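Local coordinates for pesticidial crystal protein CRY2AA (Bacillus thuringiensis serovar kurstaki, PDB 1I5P) that binds to midgut epithelial cells of dipteran and lepidopteran larvae and promotes their colloid-osmotic lysis, at residues 419-424 with 468-473; 44-49 with 412-417; 511-516 with 581-586. One frame throughout, in Å; residues are numbered along the deposited sequence.

Contact 1 of 3, residues 419-424 with 468-473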
loop_
_atom_site.group_PDB
_atom_site.type_symbol
_atom_site.label_atom_id
_atom_site.label_comp_id
_atom_site.label_asym_id
_atom_site.label_seq_id
_atom_site.Cartn_x
_atom_site.Cartn_y
_atom_site.Cartn_z
ATOM N N PRO A 419 -1.184 -10.908 4.713
ATOM C CA PRO A 419 -2.619 -11.060 4.986
ATOM C C PRO A 419 -3.438 -9.964 4.331
ATOM O O PRO A 419 -3.065 -8.792 4.397
ATOM C CB PRO A 419 -2.686 -11.001 6.516
ATOM C CG PRO A 419 -1.395 -11.645 6.908
ATOM C CD PRO A 419 -0.419 -10.947 5.973
ATOM N N ASP A 420 -4.539 -10.355 3.692
ATOM C CA ASP A 420 -5.437 -9.420 3.001
ATOM C C ASP A 420 -4.813 -8.700 1.807
ATOM O O ASP A 420 -5.406 -7.776 1.242
ATOM C CB ASP A 420 -6.002 -8.399 3.992
ATOM C CG ASP A 420 -6.881 -9.047 5.055
ATOM O OD1 ASP A 420 -7.869 -9.722 4.688
ATOM O OD2 ASP A 420 -6.581 -8.880 6.256
ATOM N N TYR A 421 -3.613 -9.116 1.422
ATOM C CA TYR A 421 -2.962 -8.526 0.259
ATOM C C TYR A 421 -3.018 -9.525 -0.873
ATOM O O TYR A 421 -2.805 -10.723 -0.670
ATOM C CB TYR A 421 -1.491 -8.190 0.533
ATOM C CG TYR A 421 -1.261 -6.888 1.269
ATOM C CD1 TYR A 421 -1.520 -6.783 2.635
ATOM C CD2 TYR A 421 -0.741 -5.773 0.608
ATOM C CE1 TYR A 421 -1.267 -5.613 3.328
ATOM C CE2 TYR A 421 -0.481 -4.588 1.296
ATOM C CZ TYR A 421 -0.745 -4.516 2.654
ATOM O OH TYR A 421 -0.490 -3.351 3.343
ATOM N N PHE A 422 -3.320 -9.034 -2.067
ATOM C CA PHE A 422 -3.369 -9.890 -3.241
ATOM C C PHE A 422 -2.267 -9.452 -4.185
ATOM O O PHE A 422 -1.855 -8.288 -4.180
ATOM C CB PHE A 422 -4.713 -9.760 -3.972
ATOM C CG PHE A 422 -5.906 -10.144 -3.142
ATOM C CD1 PHE A 422 -6.532 -9.210 -2.326
ATOM C CD2 PHE A 422 -6.395 -11.443 -3.170
ATOM C CE1 PHE A 422 -7.639 -9.560 -1.556
ATOM C CE2 PHE A 422 -7.505 -11.807 -2.397
ATOM C CZ PHE A 422 -8.123 -10.859 -1.588
ATOM N N ILE A 423 -1.772 -10.386 -4.986
ATOM C CA ILE A 423 -0.761 -10.028 -5.959
ATOM C C ILE A 423 -1.577 -9.483 -7.128
ATOM O O ILE A 423 -2.088 -10.246 -7.944
ATOM C CB ILE A 423 0.059 -11.252 -6.404
ATOM C CG1 ILE A 423 0.931 -11.739 -5.240
ATOM C CG2 ILE A 423 0.931 -10.888 -7.601
ATOM C CD1 ILE A 423 1.688 -13.017 -5.532
ATOM N N ARG A 424 -1.726 -8.164 -7.178
ATOM C CA ARG A 424 -2.495 -7.523 -8.236
ATOM C C ARG A 424 -1.682 -7.212 -9.485
ATOM O O ARG A 424 -2.228 -6.771 -10.493
ATOM C CB ARG A 424 -3.153 -6.248 -7.711
ATOM C CG ARG A 424 -4.251 -6.513 -6.684
ATOM C CD ARG A 424 -5.352 -7.399 -7.255
ATOM N NE ARG A 424 -6.375 -7.687 -6.254
ATOM C CZ ARG A 424 -7.357 -8.567 -6.412
ATOM N NH1 ARG A 424 -7.463 -9.258 -7.541
ATOM N NH2 ARG A 424 -8.225 -8.767 -5.430
ATOM N N HIS A 468 2.008 -6.603 -4.361
ATOM C CA HIS A 468 0.927 -6.905 -3.431
ATOM C C HIS A 468 0.135 -5.666 -3.030
ATOM O O HIS A 468 0.705 -4.621 -2.693
ATOM C CB HIS A 468 1.507 -7.574 -2.184
ATOM C CG HIS A 468 2.384 -8.750 -2.489
ATOM N ND1 HIS A 468 2.058 -10.039 -2.130
ATOM C CD2 HIS A 468 3.576 -8.828 -3.129
ATOM C CE1 HIS A 468 3.011 -10.861 -2.536
ATOM N NE2 HIS A 468 3.944 -10.149 -3.144
ATOM N N ASN A 469 -1.187 -5.788 -3.066
ATOM C CA ASN A 469 -2.047 -4.676 -2.705
ATOM C C ASN A 469 -3.339 -5.213 -2.107
ATOM O O ASN A 469 -3.765 -6.327 -2.431
ATOM C CB ASN A 469 -2.332 -3.821 -3.949
ATOM C CG ASN A 469 -2.872 -2.450 -3.605
ATOM O OD1 ASN A 469 -4.044 -2.306 -3.259
ATOM N ND2 ASN A 469 -2.018 -1.435 -3.686
ATOM N N ARG A 470 -3.958 -4.420 -1.237
ATOM C CA ARG A 470 -5.204 -4.812 -0.597
ATOM C C ARG A 470 -6.391 -4.791 -1.555
ATOM O O ARG A 470 -7.394 -5.474 -1.321
ATOM C CB ARG A 470 -5.506 -3.886 0.575
ATOM C CG ARG A 470 -4.638 -4.107 1.801
ATOM C CD ARG A 470 -5.192 -3.329 2.978
ATOM N NE ARG A 470 -4.801 -3.922 4.255
ATOM C CZ ARG A 470 -3.735 -3.564 4.961
ATOM N NH1 ARG A 470 -2.937 -2.602 4.519
ATOM N NH2 ARG A 470 -3.473 -4.165 6.112
ATOM N N LYS A 471 -6.278 -3.998 -2.620
ATOM C CA LYS A 471 -7.345 -3.869 -3.609
ATOM C C LYS A 471 -8.107 -5.171 -3.818
ATOM O O LYS A 471 -7.516 -6.199 -4.134
ATOM C CB LYS A 471 -6.775 -3.397 -4.946
ATOM C CG LYS A 471 -7.840 -3.119 -5.989
ATOM C CD LYS A 471 -8.810 -2.055 -5.491
ATOM C CE LYS A 471 -9.784 -1.641 -6.581
ATOM N NZ LYS A 471 -10.615 -0.476 -6.161
ATOM N N ASN A 472 -9.424 -5.119 -3.657
ATOM C CA ASN A 472 -10.230 -6.321 -3.811
ATOM C C ASN A 472 -11.648 -6.036 -4.312
ATOM O O ASN A 472 -12.298 -6.918 -4.880
ATOM C CB ASN A 472 -10.270 -7.060 -2.466
ATOM C CG ASN A 472 -10.776 -8.492 -2.582
ATOM O OD1 ASN A 472 -10.618 -9.140 -3.611
ATOM N ND2 ASN A 472 -11.363 -8.997 -1.499
ATOM N N ASN A 473 -12.123 -4.806 -4.125
ATOM C CA ASN A 473 -13.475 -4.457 -4.557
ATOM C C ASN A 473 -13.557 -4.192 -6.055
ATOM O O ASN A 473 -13.860 -3.084 -6.500
ATOM C CB ASN A 473 -14.001 -3.245 -3.773
ATOM C CG ASN A 473 -13.245 -1.969 -4.072
ATOM O OD1 ASN A 473 -12.022 -1.967 -4.172
ATOM N ND2 ASN A 473 -13.979 -0.867 -4.201
HETATM O O HOH W 1 -8.099 -6.874 0.955
HETATM O O HOH W 2 -0.108 -11.277 -0.768
#
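Tyr-421 crosses Arg-470 at a slant, just where the antiparallel strands 422-430 and 462-469 of the beta-prism domain come together. Its CB lies 4.1 Å from His-468 CB. On the ring, CD2 meets the Asn-469 backbone N at 3.7 Å, while Arg-470 CG sits over the centre of one face in a CH-pi contact, 4.0 Å from the centroid. Further out, CE1 lies against the face of the Arg-470 guanidinium, planes 51° apart. At the tip, OH comes within 2.8 Å of Arg-470 NH1, but at an angle too poor for a hydrogen bond. Beside it the strands pair by Phe-422 N to Asn-469 O and by Asn-469 N to Phe-422 O. Asn-469 OD1 closes an Asx turn on Lys-471 N, and its ND2 is hydrogen-bonded to Asn-274 OD1. Lys-471 O is gripped side-on by Arg-424 through NE at 2.8 Å and NH2 at 3.0 Å. On the sheet face opposite Phe-422 and Asn-469, Ile-423 CG1 lies over the His-468 ring, 3.9 Å from its centroid. The two arginines play different parts: Arg-424 bonds a turn carbonyl, whereas Arg-470, past the end of strand 462-469, packs by its alkyl and flat surfaces, its buried NE without a partner.

Contact 2 of 3, residues 44-49 with 412-417; sequences TDHSLY and RGNSNY
A water held by His-46 N at 2.7 Å, by Ser-415 OG at 2.9 Å and by Ser-415 O joins the loop after helix 31-44 to strand 415-416, and so the N-terminal helical region to the beta prism of this three-domain toxin. It accepts from His-46 N and donates to Ser-415 O over an unusually short 2.5 Å. The same carbonyl touches His-46 directly, Ser-415 O lying 3.3 Å from His-46 CB. With chi1 at 177°, the His-46 ring swings away from its own backbone N and lies against Asn-414. There the amide of Asn-414 stacks over one ring face, the planes only 10° apart, with Asn-414 CG 3.8 Å from His-46 ND1; Asn-414 CB adds a CH-pi contact over that ring. His-46 NE2 is hydrogen-bonded to Glu-243 of helix 238-259, which helps fix how the ring is turned. Asp-45 and Ser-415 share a partner on the neighbouring strand: Arg-375 NH1 makes a salt bridge with Asp-45 OD1 and a hydrogen bond with Ser-415 OG. Asp-45 OD2 lies 3.5 Å from Tyr-417 CD2, carboxylate and ring planes 72° apart. A second water bridges the backbones, donating to His-46 O at 3.0 Å and accepting from Tyr-417 N at 2.9 Å.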
loop_
_atom_site.group_PDB
_atom_site.type_symbol
_atom_site.label_atom_id
_atom_site.label_comp_id
_atom_site.label_asym_id
_atom_site.label_seq_id
_atom_site.Cartn_x
_atom_site.Cartn_y
_atom_site.Cartn_z
ATOM N N THR A 44 4.601 -18.559 10.403
ATOM C CA THR A 44 4.939 -19.401 9.259
ATOM C C THR A 44 5.459 -18.727 7.998
ATOM O O THR A 44 6.071 -19.384 7.155
ATOM C CB THR A 44 3.711 -20.211 8.823
ATOM O OG1 THR A 44 2.789 -19.330 8.168
ATOM C CG2 THR A 44 3.019 -20.839 10.031
ATOM N N ASP A 45 5.212 -17.435 7.838
ATOM C CA ASP A 45 5.648 -16.785 6.617
ATOM C C ASP A 45 6.850 -15.881 6.723
ATOM O O ASP A 45 7.406 -15.661 7.801
ATOM C CB ASP A 45 4.486 -16.019 5.993
ATOM C CG ASP A 45 3.381 -16.937 5.511
ATOM O OD1 ASP A 45 3.702 -18.032 5.009
ATOM O OD2 ASP A 45 2.199 -16.562 5.629
ATOM N N HIS A 46 7.259 -15.379 5.567
ATOM C CA HIS A 46 8.390 -14.494 5.494
ATOM C C HIS A 46 7.967 -13.111 5.946
ATOM O O HIS A 46 7.461 -12.317 5.157
ATOM C CB HIS A 46 8.933 -14.433 4.063
ATOM C CG HIS A 46 10.065 -13.471 3.892
ATOM N ND1 HIS A 46 11.187 -13.490 4.691
ATOM C CD2 HIS A 46 10.244 -12.450 3.017
ATOM C CE1 HIS A 46 12.006 -12.521 4.322
ATOM N NE2 HIS A 46 11.457 -11.875 3.308
ATOM N N SER A 47 8.136 -12.842 7.234
ATOM C CA SER A 47 7.825 -11.529 7.764
ATOM C C SER A 47 9.156 -10.840 7.536
ATOM O O SER A 47 10.164 -11.505 7.335
ATOM C CB SER A 47 7.517 -11.601 9.260
ATOM O OG SER A 47 8.671 -11.967 10.003
ATOM N N LEU A 48 9.197 -9.523 7.537
ATOM C CA LEU A 48 10.493 -8.881 7.323
ATOM C C LEU A 48 10.967 -8.431 8.686
ATOM O O LEU A 48 11.539 -7.361 8.815
ATOM C CB LEU A 48 10.337 -7.669 6.407
ATOM C CG LEU A 48 10.201 -7.925 4.912
ATOM C CD1 LEU A 48 8.964 -8.777 4.614
ATOM C CD2 LEU A 48 10.132 -6.578 4.215
ATOM N N TYR A 49 10.720 -9.270 9.689
ATOM C CA TYR A 49 11.035 -8.958 11.080
ATOM C C TYR A 49 9.982 -7.935 11.482
ATOM O O TYR A 49 10.105 -7.229 12.480
ATOM C CB TYR A 49 12.453 -8.386 11.233
ATOM C CG TYR A 49 13.499 -9.466 11.399
ATOM C CD1 TYR A 49 14.176 -9.986 10.299
ATOM C CD2 TYR A 49 13.748 -10.026 12.651
ATOM C CE1 TYR A 49 15.073 -11.045 10.439
ATOM C CE2 TYR A 49 14.638 -11.087 12.801
ATOM C CZ TYR A 49 15.294 -11.594 11.697
ATOM O OH TYR A 49 16.149 -12.663 11.853
ATOM N N ARG A 412 10.322 -22.922 -3.548
ATOM C CA ARG A 412 11.278 -23.112 -2.467
ATOM C C ARG A 412 11.828 -21.750 -2.071
ATOM O O ARG A 412 11.687 -20.778 -2.815
ATOM C CB ARG A 412 12.414 -24.056 -2.893
ATOM C CG ARG A 412 13.155 -23.657 -4.155
ATOM C CD ARG A 412 14.206 -24.711 -4.528
ATOM N NE ARG A 412 15.264 -24.837 -3.522
ATOM C CZ ARG A 412 16.362 -25.573 -3.673
ATOM N NH1 ARG A 412 16.556 -26.259 -4.790
ATOM N NH2 ARG A 412 17.276 -25.615 -2.709
ATOM N N GLY A 413 12.446 -21.680 -0.897
ATOM C CA GLY A 413 12.984 -20.421 -0.417
ATOM C C GLY A 413 11.869 -19.595 0.191
ATOM O O GLY A 413 10.786 -20.122 0.444
ATOM N N ASN A 414 12.109 -18.310 0.428
ATOM C CA ASN A 414 11.070 -17.461 1.012
ATOM C C ASN A 414 9.913 -17.250 0.051
ATOM O O ASN A 414 10.119 -17.032 -1.143
ATOM C CB ASN A 414 11.616 -16.076 1.367
ATOM C CG ASN A 414 12.673 -16.106 2.445
ATOM O OD1 ASN A 414 12.572 -16.849 3.412
ATOM N ND2 ASN A 414 13.689 -15.265 2.288
ATOM N N SER A 415 8.694 -17.311 0.573
ATOM C CA SER A 415 7.522 -17.055 -0.250
ATOM C C SER A 415 7.074 -15.661 0.169
ATOM O O SER A 415 7.251 -15.263 1.324
ATOM C CB SER A 415 6.405 -18.070 0.015
ATOM O OG SER A 415 5.661 -17.730 1.169
ATOM N N ASN A 416 6.510 -14.916 -0.773
ATOM C CA ASN A 416 6.057 -13.562 -0.500
ATOM C C ASN A 416 4.544 -13.533 -0.411
ATOM O O ASN A 416 3.844 -13.933 -1.334
ATOM C CB ASN A 416 6.571 -12.634 -1.596
ATOM C CG ASN A 416 8.053 -12.824 -1.846
ATOM O OD1 ASN A 416 8.883 -12.467 -1.003
ATOM N ND2 ASN A 416 8.399 -13.405 -2.995
ATOM N N TYR A 417 4.049 -13.044 0.719
ATOM C CA TYR A 417 2.617 -12.989 0.961
ATOM C C TYR A 417 2.338 -12.128 2.187
ATOM O O TYR A 417 3.138 -12.100 3.120
ATOM C CB TYR A 417 2.099 -14.410 1.211
ATOM C CG TYR A 417 0.714 -14.475 1.807
ATOM C CD1 TYR A 417 -0.414 -14.332 1.004
ATOM C CD2 TYR A 417 0.528 -14.639 3.187
ATOM C CE1 TYR A 417 -1.692 -14.344 1.547
ATOM C CE2 TYR A 417 -0.750 -14.651 3.742
ATOM C CZ TYR A 417 -1.853 -14.500 2.915
ATOM O OH TYR A 417 -3.117 -14.468 3.457
HETATM O O HOH W 3 6.032 -11.904 2.578
HETATM O O HOH W 4 5.840 -15.745 3.319
#

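Contact 3 of 3, residues 511-516 with 581-586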
loop_
_atom_site.group_PDB
_atom_site.type_symbol
_atom_site.label_atom_id
_atom_site.label_comp_id
_atom_site.label_asym_id
_atom_site.label_seq_id
_atom_site.Cartn_x
_atom_site.Cartn_y
_atom_site.Cartn_z
ATOM N N PHE A 511 2.592 10.254 -15.662
ATOM C CA PHE A 511 3.424 9.357 -14.868
ATOM C C PHE A 511 2.873 9.026 -13.489
ATOM O O PHE A 511 2.128 9.798 -12.895
ATOM C CB PHE A 511 4.824 9.963 -14.689
ATOM C CG PHE A 511 5.495 10.340 -15.979
ATOM C CD1 PHE A 511 5.121 11.496 -16.658
ATOM C CD2 PHE A 511 6.476 9.523 -16.530
ATOM C CE1 PHE A 511 5.716 11.836 -17.869
ATOM C CE2 PHE A 511 7.078 9.852 -17.745
ATOM C CZ PHE A 511 6.694 11.012 -18.417
ATOM N N ILE A 512 3.258 7.860 -12.989
ATOM C CA ILE A 512 2.856 7.445 -11.656
ATOM C C ILE A 512 3.924 8.051 -10.758
ATOM O O ILE A 512 5.111 7.902 -11.025
ATOM C CB ILE A 512 2.843 5.909 -11.531
ATOM C CG1 ILE A 512 1.782 5.337 -12.476
ATOM C CG2 ILE A 512 2.560 5.498 -10.091
ATOM C CD1 ILE A 512 1.697 3.826 -12.483
ATOM N N SER A 513 3.497 8.758 -9.717
ATOM C CA SER A 513 4.417 9.415 -8.801
ATOM C C SER A 513 4.280 8.897 -7.368
ATOM O O SER A 513 3.223 9.001 -6.748
ATOM C CB SER A 513 4.178 10.929 -8.837
ATOM O OG SER A 513 5.038 11.617 -7.945
ATOM N N GLU A 514 5.370 8.344 -6.858
ATOM C CA GLU A 514 5.435 7.789 -5.511
ATOM C C GLU A 514 4.884 8.712 -4.415
ATOM O O GLU A 514 5.130 9.922 -4.427
ATOM C CB GLU A 514 6.896 7.420 -5.210
ATOM C CG GLU A 514 7.215 7.184 -3.749
ATOM C CD GLU A 514 8.596 6.587 -3.539
ATOM O OE1 GLU A 514 9.597 7.250 -3.889
ATOM O OE2 GLU A 514 8.681 5.454 -3.019
ATOM N N LYS A 515 4.125 8.129 -3.485
ATOM C CA LYS A 515 3.560 8.861 -2.349
ATOM C C LYS A 515 3.720 8.027 -1.081
ATOM O O LYS A 515 3.740 6.802 -1.140
ATOM C CB LYS A 515 2.077 9.173 -2.584
ATOM C CG LYS A 515 1.837 10.172 -3.703
ATOM C CD LYS A 515 2.494 11.504 -3.377
ATOM C CE LYS A 515 2.481 12.436 -4.580
ATOM N NZ LYS A 515 3.275 11.873 -5.708
ATOM N N PHE A 516 3.831 8.686 0.066
ATOM C CA PHE A 516 4.013 7.967 1.323
ATOM C C PHE A 516 2.791 7.981 2.233
ATOM O O PHE A 516 2.623 7.081 3.052
ATOM C CB PHE A 516 5.230 8.523 2.071
ATOM C CG PHE A 516 6.480 8.563 1.237
ATOM C CD1 PHE A 516 6.913 9.757 0.669
ATOM C CD2 PHE A 516 7.199 7.401 0.984
ATOM C CE1 PHE A 516 8.046 9.796 -0.144
ATOM C CE2 PHE A 516 8.336 7.428 0.168
ATOM C CZ PHE A 516 8.758 8.629 -0.395
ATOM N N ASN A 581 3.486 17.535 3.040
ATOM C CA ASN A 581 4.327 17.536 1.845
ATOM C C ASN A 581 4.724 16.092 1.583
ATOM O O ASN A 581 5.583 15.525 2.275
ATOM C CB ASN A 581 5.580 18.393 2.043
ATOM C CG ASN A 581 6.208 18.812 0.722
ATOM O OD1 ASN A 581 6.558 17.970 -0.111
ATOM N ND2 ASN A 581 6.347 20.119 0.521
ATOM N N ASP A 582 4.088 15.510 0.572
ATOM C CA ASP A 582 4.305 14.119 0.196
ATOM C C ASP A 582 5.097 14.036 -1.101
ATOM O O ASP A 582 4.539 14.189 -2.185
ATOM C CB ASP A 582 2.948 13.435 0.001
ATOM C CG ASP A 582 3.007 11.938 0.201
ATOM O OD1 ASP A 582 4.098 11.353 0.035
ATOM O OD2 ASP A 582 1.949 11.343 0.519
ATOM N N ASN A 583 6.395 13.783 -0.988
ATOM C CA ASN A 583 7.259 13.679 -2.160
ATOM C C ASN A 583 7.082 14.868 -3.112
ATOM O O ASN A 583 7.064 14.706 -4.332
ATOM C CB ASN A 583 6.972 12.363 -2.892
ATOM C CG ASN A 583 7.977 12.069 -3.985
ATOM O OD1 ASN A 583 9.159 12.371 -3.851
ATOM N ND2 ASN A 583 7.511 11.463 -5.071
ATOM N N GLY A 584 6.943 16.064 -2.546
ATOM C CA GLY A 584 6.777 17.252 -3.368
ATOM C C GLY A 584 5.337 17.706 -3.543
ATOM O O GLY A 584 5.078 18.879 -3.808
ATOM N N ALA A 585 4.392 16.784 -3.393
ATOM C CA ALA A 585 2.983 17.128 -3.544
ATOM C C ALA A 585 2.405 17.689 -2.246
ATOM O O ALA A 585 2.764 17.253 -1.157
ATOM C CB ALA A 585 2.186 15.897 -3.984
ATOM N N ARG A 586 1.523 18.674 -2.372
ATOM C CA ARG A 586 0.866 19.280 -1.217
ATOM C C ARG A 586 -0.621 19.156 -1.490
ATOM O O ARG A 586 -1.238 20.038 -2.091
ATOM C CB ARG A 586 1.256 20.750 -1.078
ATOM C CG ARG A 586 2.687 20.955 -0.637
ATOM C CD ARG A 586 3.067 22.413 -0.729
ATOM N NE ARG A 586 4.382 22.559 -1.332
ATOM C CZ ARG A 586 4.818 23.673 -1.905
ATOM N NH1 ARG A 586 4.039 24.747 -1.954
ATOM N NH2 ARG A 586 6.030 23.708 -2.439
HETATM O O HOH W 5 5.089 14.037 -6.197
#
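Asp-582 and Asn-583 both swing their side chains away from their own backbone nitrogens (chi1 -155° and -171°), which carries carboxylate and amide across to the chain at Glu-514 to Phe-516. The two residues open a type I' beta turn, Asp-582 to Ala-585, the tight reversal of a two-residue beta hairpin, with Asn-583 and Gly-584 at its corners. Asp-582 OD1 takes the N-H of Phe-516 on its syn lone pair, at 2.7 Å and nearly straight (167° at the hydrogen). OD2 of the same group accepts from the backbone N of Gly-517, so two successive amides hold the carboxylate. Asn-583 ND2 gives a hydrogen bond to Glu-514 O at 2.9 Å. Lys-515 NZ reaches Glu-514 O from the opposite face of its carbonyl plane, at 3.0 Å, because the lysine chain is bent at both its second and fourth torsions. The folded chain packs on the turn as it goes: Lys-515 CD lies 3.6 Å from Asp-582 CG, and Lys-515 CE lies 3.5 Å from Ala-585 CB. A water accepts from Lys-515 NZ and donates to Asn-583 O. The lysine thus serves the Glu-514 carbonyl, more weakly that of Ser-513, the Ser-522 hydroxyl and a water, and makes no salt bridge with Asp-582. The Phe-516 ring meets the turn at a slant, CD1 3.3 Å from Asp-582 OD1 and CE1 3.9 Å from Asn-583 CB. On the bundle side its ring meets Tyr-227 of helix 202-232 and Phe-253 of helix 238-259, and Asn-583 touches Gln-228. Within the C-terminal beta sandwich, Lys-515 and Ala-585 both rest on Met-620 of strand 617-626, so this end of the sandwich meets helices 202-232 and 238-259 through Phe-516 and Asn-583.

In the fold
Contacts 1 and 3 are buried, whereas contact 2 lies at the surface. Contacts 1 and 2 share a neighbourhood: strand 415-416 is followed in the chain by strand 422-430, and His-468 CE1 packs 3.4 Å from Asn-416 O. Contact 3 stands apart in the C-terminal domain, its centre about 29 Å from that of contact 2, on the opposite side of the chain's centre. In contacts 1 and 3 side chains bond backbone carbonyls, but contact 1, within the middle domain, adds strand pairing that contact 3 lacks across its two segments. Contact 2, between the N-terminal helical region and the middle domain, has no direct hydrogen bond and relies on waters and a stacked amide. Helix 238-259 touches both contact 2 and contact 3.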